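Local structure of major extracellular endoglucanase (Xanthomonas campestris pv. campestris, 4TUF) at residues A[133-144]-A[180-191]; A[162-173]-A[195-203]. The protein catalyses the internal hydrolysis of beta-1,4-glucosidic bonds in cellulose, lichenin and cereal beta-glucans, here represented by its family 5 TIM-barrel catalytic domain. All blocks are in the same frame, centred on the assembly; numbering follows the deposited sequence.

Interaction 1 (A[133-144]-A[180-191]); sequences LADLRFVANRYK and GSAAVLAVAPKW. With 2HP (dihydrogenphosphate ion), chain G; 2HP (dihydrogenphosphate ion), chain K.
Ala140 and Trp191 meet in the packed part of this contact: the outer carbons of the six-membered ring pack on the helix backbone, CZ3 of Trp191 3.5 Å from CA of Ala140. Tyr143 O approaches the same ring in its plane, at the edge, 3.5 Å from Trp191 CZ2. Ala188 CB sits over one face of the indole, displaced toward its rim, and reaches back to Ala140 CB at 4.0 Å, so the methyl of Ala140 is enclosed by Val184, Ala188 and the tryptophan. Val187 directs CG1 anti to its backbone N (chi1 -173°), which places it 3.5 Å from Asn141 CA. The helix axes run nearly parallel, crossing at -25° with a closest approach of 8.5 Å. Small residues permit this spacing: CD2 of Leu133 lies 3.5 Å from Gly180 CA, where no side chain intervenes, and Leu136 reaches Gly180 CA with CD1 and Val184 CG2 with CB.

The solvent side is polar: Arg137, Asn141 and Lys144 are exposed and meet the other helix through the aliphatic parts of their side chains. The CG of Arg137 lies 3.6 Å from Ala183 CB, and its chain, bent at chi3 (-59°), brings the guanidinium edge near that methyl. Lys144 folds back and donates from NZ to a lone pair of Asn141 O at 3.0 Å.

These are consecutive outer helices of the barrel. Beneath them, strand 149-153 presents Leu152 to Val139, Val184 and Trp191, while Tyr143 leans on helix 88-102, where its OH bonds to Asp93.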
loop_
_atom_site.group_PDB
_atom_site.type_symbol
_atom_site.label_atom_id
_atom_site.label_comp_id
_atom_site.label_asym_id
_atom_site.label_seq_id
_atom_site.Cartn_x
_atom_site.Cartn_y
_atom_site.Cartn_z
ATOM N N LEU A 133 4.215 16.493 -6.563
ATOM C CA LEU A 133 3.604 17.220 -5.457
ATOM C C LEU A 133 2.222 17.749 -5.830
ATOM O O LEU A 133 1.289 17.680 -5.025
ATOM C CB LEU A 133 4.499 18.370 -5.016
ATOM C CG LEU A 133 5.871 17.963 -4.486
ATOM C CD1 LEU A 133 6.779 19.172 -4.369
ATOM C CD2 LEU A 133 5.727 17.275 -3.146
ATOM N N ALA A 134 2.083 18.270 -7.048
ATOM C CA ALA A 134 0.800 18.832 -7.464
ATOM C C ALA A 134 -0.275 17.750 -7.480
ATOM O O ALA A 134 -1.424 17.994 -7.115
ATOM C CB ALA A 134 0.916 19.493 -8.823
ATOM N N ASP A 135 0.107 16.543 -7.876
ATOM C CA ASP A 135 -0.854 15.454 -7.966
ATOM C C ASP A 135 -1.289 14.989 -6.575
ATOM O O ASP A 135 -2.470 14.724 -6.351
ATOM C CB ASP A 135 -0.273 14.302 -8.792
ATOM C CG ASP A 135 -0.230 14.626 -10.291
ATOM O OD1 ASP A 135 -0.942 15.568 -10.722
ATOM O OD2 ASP A 135 0.511 13.951 -11.039
ATOM N N LEU A 136 -0.343 14.914 -5.642
ATOM C CA LEU A 136 -0.674 14.664 -4.238
ATOM C C LEU A 136 -1.649 15.716 -3.693
ATOM O O LEU A 136 -2.634 15.375 -3.040
ATOM C CB LEU A 136 0.595 14.637 -3.378
ATOM C CG LEU A 136 1.614 13.525 -3.659
ATOM C CD1 LEU A 136 2.825 13.666 -2.759
ATOM C CD2 LEU A 136 0.994 12.144 -3.508
ATOM N N ARG A 137 -1.383 16.989 -3.959
ATOM C CA ARG A 137 -2.283 18.037 -3.492
ATOM C C ARG A 137 -3.642 17.924 -4.159
ATOM O O ARG A 137 -4.660 18.200 -3.528
ATOM C CB ARG A 137 -1.704 19.431 -3.743
ATOM C CG ARG A 137 -0.530 19.799 -2.853
ATOM C CD ARG A 137 -0.337 21.312 -2.781
ATOM N NE ARG A 137 -0.110 21.885 -4.103
ATOM C CZ ARG A 137 1.082 21.985 -4.675
ATOM N NH1 ARG A 137 2.165 21.558 -4.035
ATOM N NH2 ARG A 137 1.192 22.515 -5.886
ATOM N N PHE A 138 -3.662 17.521 -5.428
ATOM C CA PHE A 138 -4.928 17.385 -6.157
ATOM C C PHE A 138 -5.831 16.371 -5.485
ATOM O O PHE A 138 -7.019 16.608 -5.272
ATOM C CB PHE A 138 -4.700 16.958 -7.610
ATOM C CG PHE A 138 -5.977 16.720 -8.372
ATOM C CD1 PHE A 138 -6.628 17.767 -8.999
ATOM C CD2 PHE A 138 -6.532 15.451 -8.453
ATOM C CE1 PHE A 138 -7.796 17.554 -9.692
ATOM C CE2 PHE A 138 -7.707 15.235 -9.145
ATOM C CZ PHE A 138 -8.340 16.287 -9.766
ATOM N N VAL A 139 -5.250 15.224 -5.178
ATOM C CA VAL A 139 -5.977 14.154 -4.537
ATOM C C VAL A 139 -6.424 14.562 -3.132
ATOM O O VAL A 139 -7.569 14.325 -2.735
ATOM C CB VAL A 139 -5.118 12.893 -4.486
ATOM C CG1 VAL A 139 -5.654 11.935 -3.472
ATOM C CG2 VAL A 139 -5.060 12.259 -5.872
ATOM N N ALA A 140 -5.529 15.200 -2.390
ATOM C CA ALA A 140 -5.853 15.623 -1.036
ATOM C C ALA A 140 -6.979 16.647 -1.067
ATOM O O ALA A 140 -7.917 16.583 -0.268
ATOM C CB ALA A 140 -4.623 16.190 -0.345
ATOM N N ASN A 141 -6.890 17.578 -2.009
ATOM C CA ASN A 141 -7.893 18.620 -2.146
ATOM C C ASN A 141 -9.271 18.061 -2.476
ATOM O O ASN A 141 -10.286 18.522 -1.958
ATOM C CB ASN A 141 -7.468 19.611 -3.219
ATOM C CG ASN A 141 -8.338 20.837 -3.243
ATOM O OD1 ASN A 141 -8.956 21.192 -2.239
ATOM N ND2 ASN A 141 -8.389 21.503 -4.390
ATOM N N ARG A 142 -9.303 17.047 -3.327
ATOM C CA ARG A 142 -10.566 16.509 -3.807
ATOM C C ARG A 142 -11.312 15.700 -2.750
ATOM O O ARG A 142 -12.520 15.847 -2.591
ATOM C CB ARG A 142 -10.323 15.650 -5.041
ATOM C CG ARG A 142 -11.564 15.356 -5.830
ATOM C CD ARG A 142 -11.222 14.602 -7.087
ATOM N NE ARG A 142 -12.386 14.454 -7.951
ATOM C CZ ARG A 142 -12.715 15.324 -8.894
ATOM N NH1 ARG A 142 -11.963 16.395 -9.086
ATOM N NH2 ARG A 142 -13.786 15.122 -9.645
ATOM N N TYR A 143 -10.591 14.860 -2.015
ATOM C CA TYR A 143 -11.234 13.898 -1.120
ATOM C C TYR A 143 -11.106 14.231 0.366
ATOM O O TYR A 143 -11.432 13.403 1.213
ATOM C CB TYR A 143 -10.668 12.498 -1.389
ATOM C CG TYR A 143 -10.814 12.095 -2.842
ATOM C CD1 TYR A 143 -12.071 11.909 -3.405
ATOM C CD2 TYR A 143 -9.701 11.923 -3.658
ATOM C CE1 TYR A 143 -12.214 11.556 -4.731
ATOM C CE2 TYR A 143 -9.837 11.569 -4.989
ATOM C CZ TYR A 143 -11.095 11.387 -5.518
ATOM O OH TYR A 143 -11.246 11.034 -6.842
ATOM N N LYS A 144 -10.662 15.444 0.687
ATOM C CA LYS A 144 -10.397 15.809 2.080
ATOM C C LYS A 144 -11.650 15.822 2.956
ATOM O O LYS A 144 -11.547 15.819 4.182
ATOM C CB LYS A 144 -9.715 17.175 2.157
ATOM C CG LYS A 144 -10.632 18.362 1.927
ATOM C CD LYS A 144 -9.842 19.667 1.945
ATOM C CE LYS A 144 -10.669 20.821 1.406
ATOM N NZ LYS A 144 -11.339 20.472 0.116
ATOM N N GLY A 180 6.504 16.146 0.191
ATOM C CA GLY A 180 5.203 15.575 -0.116
ATOM C C GLY A 180 4.266 15.675 1.072
ATOM O O GLY A 180 3.089 16.011 0.929
ATOM N N SER A 181 4.804 15.386 2.251
ATOM C CA SER A 181 4.068 15.510 3.499
ATOM C C SER A 181 3.501 16.921 3.671
ATOM O O SER A 181 2.305 17.097 3.909
ATOM C CB SER A 181 4.976 15.152 4.678
ATOM O OG SER A 181 4.266 15.175 5.901
ATOM N N ALA A 182 4.368 17.921 3.538
ATOM C CA ALA A 182 3.980 19.318 3.694
ATOM C C ALA A 182 2.868 19.709 2.723
ATOM O O ALA A 182 1.928 20.408 3.099
ATOM C CB ALA A 182 5.191 20.223 3.502
ATOM N N ALA A 183 2.981 19.254 1.476
ATOM C CA ALA A 183 1.988 19.544 0.449
ATOM C C ALA A 183 0.616 18.986 0.822
ATOM O O ALA A 183 -0.385 19.703 0.779
ATOM C CB ALA A 183 2.435 18.986 -0.894
ATOM N N VAL A 184 0.577 17.709 1.192
ATOM C CA VAL A 184 -0.679 17.061 1.545
ATOM C C VAL A 184 -1.320 17.679 2.790
ATOM O O VAL A 184 -2.521 17.944 2.803
ATOM C CB VAL A 184 -0.485 15.550 1.768
ATOM C CG1 VAL A 184 -1.744 14.928 2.355
ATOM C CG2 VAL A 184 -0.119 14.870 0.463
ATOM N N LEU A 185 -0.526 17.930 3.829
ATOM C CA LEU A 185 -1.079 18.413 5.096
ATOM C C LEU A 185 -1.509 19.881 5.025
ATOM O O LEU A 185 -2.297 20.348 5.846
ATOM C CB LEU A 185 -0.073 18.218 6.233
ATOM C CG LEU A 185 0.203 16.777 6.678
ATOM C CD1 LEU A 185 1.140 16.750 7.884
ATOM C CD2 LEU A 185 -1.093 16.038 6.989
ATOM N N ALA A 186 -0.996 20.608 4.044
ATOM C CA ALA A 186 -1.403 21.996 3.863
ATOM C C ALA A 186 -2.845 22.052 3.389
ATOM O O ALA A 186 -3.543 23.040 3.610
ATOM C CB ALA A 186 -0.490 22.696 2.871
ATOM N N VAL A 187 -3.282 20.979 2.733
ATOM C CA VAL A 187 -4.605 20.928 2.125
ATOM C C VAL A 187 -5.544 20.041 2.925
ATOM O O VAL A 187 -6.726 20.341 3.068
ATOM C CB VAL A 187 -4.541 20.405 0.681
ATOM C CG1 VAL A 187 -5.888 20.531 0.025
ATOM C CG2 VAL A 187 -3.513 21.175 -0.114
ATOM N N ALA A 188 -5.004 18.937 3.431
ATOM C CA ALA A 188 -5.771 17.972 4.217
ATOM C C ALA A 188 -5.045 17.679 5.527
ATOM O O ALA A 188 -4.380 16.654 5.652
ATOM C CB ALA A 188 -5.987 16.692 3.423
ATOM N N PRO A 189 -5.156 18.589 6.506
ATOM C CA PRO A 189 -4.356 18.473 7.734
ATOM C C PRO A 189 -4.790 17.331 8.659
ATOM O O PRO A 189 -4.081 17.038 9.623
ATOM C CB PRO A 189 -4.557 19.835 8.412
ATOM C CG PRO A 189 -5.820 20.369 7.842
ATOM C CD PRO A 189 -5.906 19.856 6.444
ATOM N N LYS A 190 -5.918 16.693 8.359
ATOM C CA LYS A 190 -6.404 15.567 9.152
ATOM C C LYS A 190 -6.095 14.218 8.494
ATOM O O LYS A 190 -6.560 13.172 8.950
ATOM C CB LYS A 190 -7.910 15.703 9.388
ATOM C CG LYS A 190 -8.270 16.800 10.377
ATOM C CD LYS A 190 -9.748 17.131 10.362
ATOM C CE LYS A 190 -10.587 15.894 10.612
ATOM N NZ LYS A 190 -12.039 16.221 10.757
ATOM N N TRP A 191 -5.311 14.245 7.420
ATOM C CA TRP A 191 -4.910 13.021 6.739
ATOM C C TRP A 191 -3.613 12.450 7.295
ATOM O O TRP A 191 -2.734 13.194 7.720
ATOM C CB TRP A 191 -4.741 13.268 5.243
ATOM C CG TRP A 191 -6.012 13.194 4.462
ATOM C CD1 TRP A 191 -7.284 13.301 4.946
ATOM C CD2 TRP A 191 -6.134 12.982 3.052
ATOM N NE1 TRP A 191 -8.192 13.174 3.920
ATOM C CE2 TRP A 191 -7.510 12.977 2.748
ATOM C CE3 TRP A 191 -5.213 12.796 2.016
ATOM C CZ2 TRP A 191 -7.986 12.798 1.448
ATOM C CZ3 TRP A 191 -5.687 12.615 0.728
ATOM C CH2 TRP A 191 -7.058 12.618 0.455
HETATM P P 2HP G . -0.004 16.817 -13.933
HETATM O O1 2HP G . -0.482 17.524 -12.685
HETATM O O2 2HP G . 0.663 15.514 -13.554
HETATM O O3 2HP G . -1.181 16.506 -14.829
HETATM O O4 2HP G . 0.967 17.713 -14.676
HETATM P P 2HP K . -4.337 16.694 -12.834
HETATM O O1 2HP K . -5.846 16.753 -12.902
HETATM O O2 2HP K . -3.868 15.269 -13.002
HETATM O O3 2HP K . -3.757 17.548 -13.937
HETATM O O4 2HP K . -3.874 17.199 -11.489
#

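Interaction 2 (A[162-173]-A[195-203]); sequences ATWGTGNAATDW and VEGITDNPV. With 2HP (dihydrogenphosphate ion), chain H.
Ala162 faces Ile198 where two loops that follow neighbouring strands, 149-153 and 192-195, of the TIM barrel come together. Its CB lies 4.2 Å from Ile198 CG2, and its carbonyl O is 2.7 Å from water 1, which in turn accepts from Thr199 N. Thr163 comes next, its side chain crossing those of Asn201 and Pro202 at about a right angle.

Trp164 is gripped through its backbone. The amide of Asn201, extended away from its own backbone N (chi1 -160°), receives a weak bond from Trp164 N at OD1, 2.9 Å, and returns one from ND2 to a lone pair of Trp164 O, 3.1 Å; the same ND2 also donates to Val203 O. The indole edge of Trp164 faces Glu196 O and Ile198 CG2, while its NE1 bonds to Thr222 O. Thr166 then sets its methyl CG2 3.5 Å from Pro202 CG.

After Gly167, Asn168 ND2 starts a relay through the hydroxyls of Thr171 and Thr163 that ends on Asp172. Its OD1 takes Thr163 OG1 on the anti side, 2.7 Å, and both N and OG1 of Thr166 on the syn side, which fixes the carboxylate within the loop. A dihydrogenphosphate ion binds beside it, in a pocket completed by Lys175.

Trp173 opens the following helix and rests against Val195 and Ile198. Glu196, whose carboxylate bonds to the backbone N of Glu157, the probable proton donor, and forms a salt bridge with Arg58, offers its carbonyl O to NE1 of Trp173 at 2.9 Å, with an N-H...O angle of 144° and the donor tilted 30° from the carbonyl plane.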
loop_
_atom_site.group_PDB
_atom_site.type_symbol
_atom_site.label_atom_id
_atom_site.label_comp_id
_atom_site.label_asym_id
_atom_site.label_seq_id
_atom_site.Cartn_x
_atom_site.Cartn_y
_atom_site.Cartn_z
ATOM N N ALA A 162 17.246 5.530 -5.304
ATOM C CA ALA A 162 16.695 6.188 -4.124
ATOM C C ALA A 162 17.613 6.013 -2.925
ATOM O O ALA A 162 18.104 4.917 -2.663
ATOM C CB ALA A 162 15.303 5.645 -3.814
ATOM N N THR A 163 17.867 7.100 -2.211
ATOM C CA THR A 163 18.661 7.021 -0.993
ATOM C C THR A 163 17.937 7.719 0.157
ATOM O O THR A 163 16.808 8.185 0.005
ATOM C CB THR A 163 20.056 7.640 -1.175
ATOM O OG1 THR A 163 19.927 9.018 -1.551
ATOM C CG2 THR A 163 20.845 6.892 -2.252
ATOM N N TRP A 164 18.597 7.786 1.306
ATOM C CA TRP A 164 17.990 8.320 2.514
ATOM C C TRP A 164 19.086 8.889 3.411
ATOM O O TRP A 164 19.926 8.147 3.922
ATOM C CB TRP A 164 17.201 7.222 3.229
ATOM C CG TRP A 164 16.411 7.651 4.434
ATOM C CD1 TRP A 164 16.836 8.432 5.467
ATOM C CD2 TRP A 164 15.067 7.272 4.750
ATOM N NE1 TRP A 164 15.836 8.581 6.396
ATOM C CE2 TRP A 164 14.739 7.877 5.980
ATOM C CE3 TRP A 164 14.107 6.487 4.109
ATOM C CZ2 TRP A 164 13.494 7.725 6.576
ATOM C CZ3 TRP A 164 12.871 6.336 4.704
ATOM C CH2 TRP A 164 12.574 6.954 5.921
ATOM N N GLY A 165 19.087 10.208 3.573
ATOM C CA GLY A 165 19.996 10.886 4.477
ATOM C C GLY A 165 21.451 10.955 4.054
ATOM O O GLY A 165 22.343 10.970 4.906
ATOM N N THR A 166 21.701 11.010 2.749
ATOM C CA THR A 166 23.072 11.060 2.239
ATOM C C THR A 166 23.518 12.476 1.886
ATOM O O THR A 166 24.676 12.697 1.537
ATOM C CB THR A 166 23.239 10.185 0.985
ATOM O OG1 THR A 166 22.440 10.722 -0.078
ATOM C CG2 THR A 166 22.809 8.760 1.269
ATOM N N GLY A 167 22.596 13.431 1.968
ATOM C CA GLY A 167 22.901 14.804 1.605
ATOM C C GLY A 167 22.796 15.050 0.110
ATOM O O GLY A 167 23.123 16.136 -0.374
ATOM N N ASN A 168 22.340 14.041 -0.628
ATOM C CA ASN A 168 22.186 14.158 -2.076
ATOM C C ASN A 168 20.740 14.408 -2.465
ATOM O O ASN A 168 19.911 13.500 -2.393
ATOM C CB ASN A 168 22.697 12.901 -2.770
ATOM C CG ASN A 168 22.774 13.064 -4.259
ATOM O OD1 ASN A 168 23.557 13.865 -4.763
ATOM N ND2 ASN A 168 21.971 12.299 -4.981
ATOM N N ALA A 169 20.438 15.635 -2.882
ATOM C CA ALA A 169 19.047 16.050 -3.063
ATOM C C ALA A 169 18.348 15.276 -4.175
ATOM O O ALA A 169 17.140 15.053 -4.120
ATOM C CB ALA A 169 18.980 17.536 -3.341
ATOM N N ALA A 170 19.117 14.864 -5.175
ATOM C CA ALA A 170 18.567 14.220 -6.355
ATOM C C ALA A 170 18.025 12.827 -6.069
ATOM O O ALA A 170 17.270 12.282 -6.868
ATOM C CB ALA A 170 19.623 14.150 -7.445
ATOM N N THR A 171 18.407 12.247 -4.933
ATOM C CA THR A 171 18.081 10.853 -4.656
ATOM C C THR A 171 17.529 10.592 -3.251
ATOM O O THR A 171 17.036 9.498 -2.978
ATOM C CB THR A 171 19.317 9.951 -4.849
ATOM O OG1 THR A 171 20.368 10.380 -3.975
ATOM C CG2 THR A 171 19.806 10.004 -6.285
ATOM N N ASP A 172 17.614 11.575 -2.361
ATOM C CA ASP A 172 17.187 11.369 -0.977
ATOM C C ASP A 172 15.666 11.317 -0.838
ATOM O O ASP A 172 14.992 12.345 -0.820
ATOM C CB ASP A 172 17.752 12.461 -0.065
ATOM C CG ASP A 172 19.175 12.165 0.392
ATOM O OD1 ASP A 172 19.652 11.027 0.181
ATOM O OD2 ASP A 172 19.812 13.072 0.974
ATOM N N TRP A 173 15.139 10.104 -0.716
ATOM C CA TRP A 173 13.707 9.885 -0.559
ATOM C C TRP A 173 13.142 10.538 0.697
ATOM O O TRP A 173 11.997 10.998 0.698
ATOM C CB TRP A 173 13.408 8.384 -0.541
ATOM C CG TRP A 173 12.026 8.040 -0.081
ATOM C CD1 TRP A 173 11.691 7.181 0.923
ATOM C CD2 TRP A 173 10.788 8.546 -0.605
ATOM N NE1 TRP A 173 10.326 7.118 1.060
ATOM C CE2 TRP A 173 9.747 7.947 0.137
ATOM C CE3 TRP A 173 10.460 9.448 -1.624
ATOM C CZ2 TRP A 173 8.400 8.225 -0.104
ATOM C CZ3 TRP A 173 9.117 9.723 -1.864
ATOM C CH2 TRP A 173 8.107 9.114 -1.105
ATOM N N VAL A 195 4.645 6.581 4.628
ATOM C CA VAL A 195 5.962 6.626 4.012
ATOM C C VAL A 195 6.567 5.232 3.941
ATOM O O VAL A 195 6.546 4.481 4.914
ATOM C CB VAL A 195 6.913 7.556 4.778
ATOM C CG1 VAL A 195 8.282 7.590 4.105
ATOM C CG2 VAL A 195 6.322 8.948 4.864
ATOM N N GLU A 196 7.091 4.884 2.775
ATOM C CA GLU A 196 7.695 3.579 2.581
ATOM C C GLU A 196 9.204 3.678 2.664
ATOM O O GLU A 196 9.784 4.771 2.625
ATOM C CB GLU A 196 7.282 2.985 1.235
ATOM C CG GLU A 196 5.772 2.899 1.031
ATOM C CD GLU A 196 5.408 2.364 -0.342
ATOM O OE1 GLU A 196 6.157 1.498 -0.848
ATOM O OE2 GLU A 196 4.391 2.824 -0.916
ATOM N N GLY A 197 9.843 2.522 2.773
ATOM C CA GLY A 197 11.283 2.478 2.812
ATOM C C GLY A 197 11.890 2.560 1.427
ATOM O O GLY A 197 11.211 2.850 0.441
ATOM N N ILE A 198 13.192 2.318 1.366
ATOM C CA ILE A 198 13.915 2.274 0.112
ATOM C C ILE A 198 14.530 0.886 0.002
ATOM O O ILE A 198 14.068 -0.045 0.666
ATOM C CB ILE A 198 14.989 3.366 0.052
ATOM C CG1 ILE A 198 15.984 3.186 1.200
ATOM C CG2 ILE A 198 14.331 4.740 0.141
ATOM C CD1 ILE A 198 17.263 3.972 1.032
ATOM N N THR A 199 15.557 0.729 -0.825
ATOM C CA THR A 199 16.290 -0.530 -0.834
ATOM C C THR A 199 17.674 -0.342 -0.205
ATOM O O THR A 199 17.769 0.033 0.966
ATOM C CB THR A 199 16.400 -1.124 -2.257
ATOM O OG1 THR A 199 16.794 -0.112 -3.188
ATOM C CG2 THR A 199 15.058 -1.675 -2.677
ATOM N N ASP A 200 18.736 -0.610 -0.965
ATOM C CA ASP A 200 20.101 -0.430 -0.461
ATOM C C ASP A 200 20.426 1.048 -0.260
ATOM O O ASP A 200 20.018 1.895 -1.057
ATOM C CB ASP A 200 21.123 -1.050 -1.415
ATOM C CG ASP A 200 21.239 -2.557 -1.264
ATOM O OD1 ASP A 200 20.457 -3.154 -0.493
ATOM O OD2 ASP A 200 22.117 -3.149 -1.929
ATOM N N ASN A 201 21.168 1.352 0.801
ATOM C CA ASN A 201 21.547 2.730 1.091
ATOM C C ASN A 201 23.038 2.860 1.425
ATOM O O ASN A 201 23.610 2.011 2.106
ATOM C CB ASN A 201 20.696 3.269 2.239
ATOM C CG ASN A 201 20.667 4.777 2.279
ATOM O OD1 ASN A 201 20.257 5.418 1.314
ATOM N ND2 ASN A 201 21.084 5.355 3.403
ATOM N N PRO A 202 23.681 3.924 0.932
ATOM C CA PRO A 202 25.115 4.099 1.207
ATOM C C PRO A 202 25.461 4.416 2.669
ATOM O O PRO A 202 26.634 4.309 3.022
ATOM C CB PRO A 202 25.511 5.269 0.296
ATOM C CG PRO A 202 24.242 5.918 -0.105
ATOM C CD PRO A 202 23.179 4.872 -0.077
ATOM N N VAL A 203 24.486 4.798 3.495
ATOM C CA VAL A 203 24.740 4.993 4.927
ATOM C C VAL A 203 23.640 4.400 5.796
ATOM O O VAL A 203 22.494 4.291 5.370
ATOM C CB VAL A 203 24.876 6.494 5.323
ATOM C CG1 VAL A 203 26.098 7.131 4.681
ATOM C CG2 VAL A 203 23.606 7.264 4.996
HETATM P P 2HP H . 19.466 17.027 1.194
HETATM O O1 2HP H . 18.418 18.064 0.849
HETATM O O2 2HP H . 19.544 16.844 2.697
HETATM O O3 2HP H . 19.103 15.707 0.559
HETATM O O4 2HP H . 20.804 17.490 0.656
HETATM O O HOH W 1 16.968 2.478 -2.545
#

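Following the chain, 133-144 ends a barrel helix, strand 149-153 leads into the loop 162-173, helix 173-187 carries the chain through 180-191, and strand 192-195 delivers it to 195-203. Interaction 1 closes a loop that leaves at Lys144 and returns at Gly180, with 35 residues between; interaction 2 closes a shorter one, from Trp173 to Val195. Their segments alternate, so the two contacts cross. Helix 173-187 connects them: it starts in interaction 2 and finishes in interaction 1, whose centre is about 23 Å from that of its partner. Interaction 1 joins neighbouring outer helices, whereas interaction 2 joins the loops that follow two adjacent barrel strands, close to the probable catalytic glutamates.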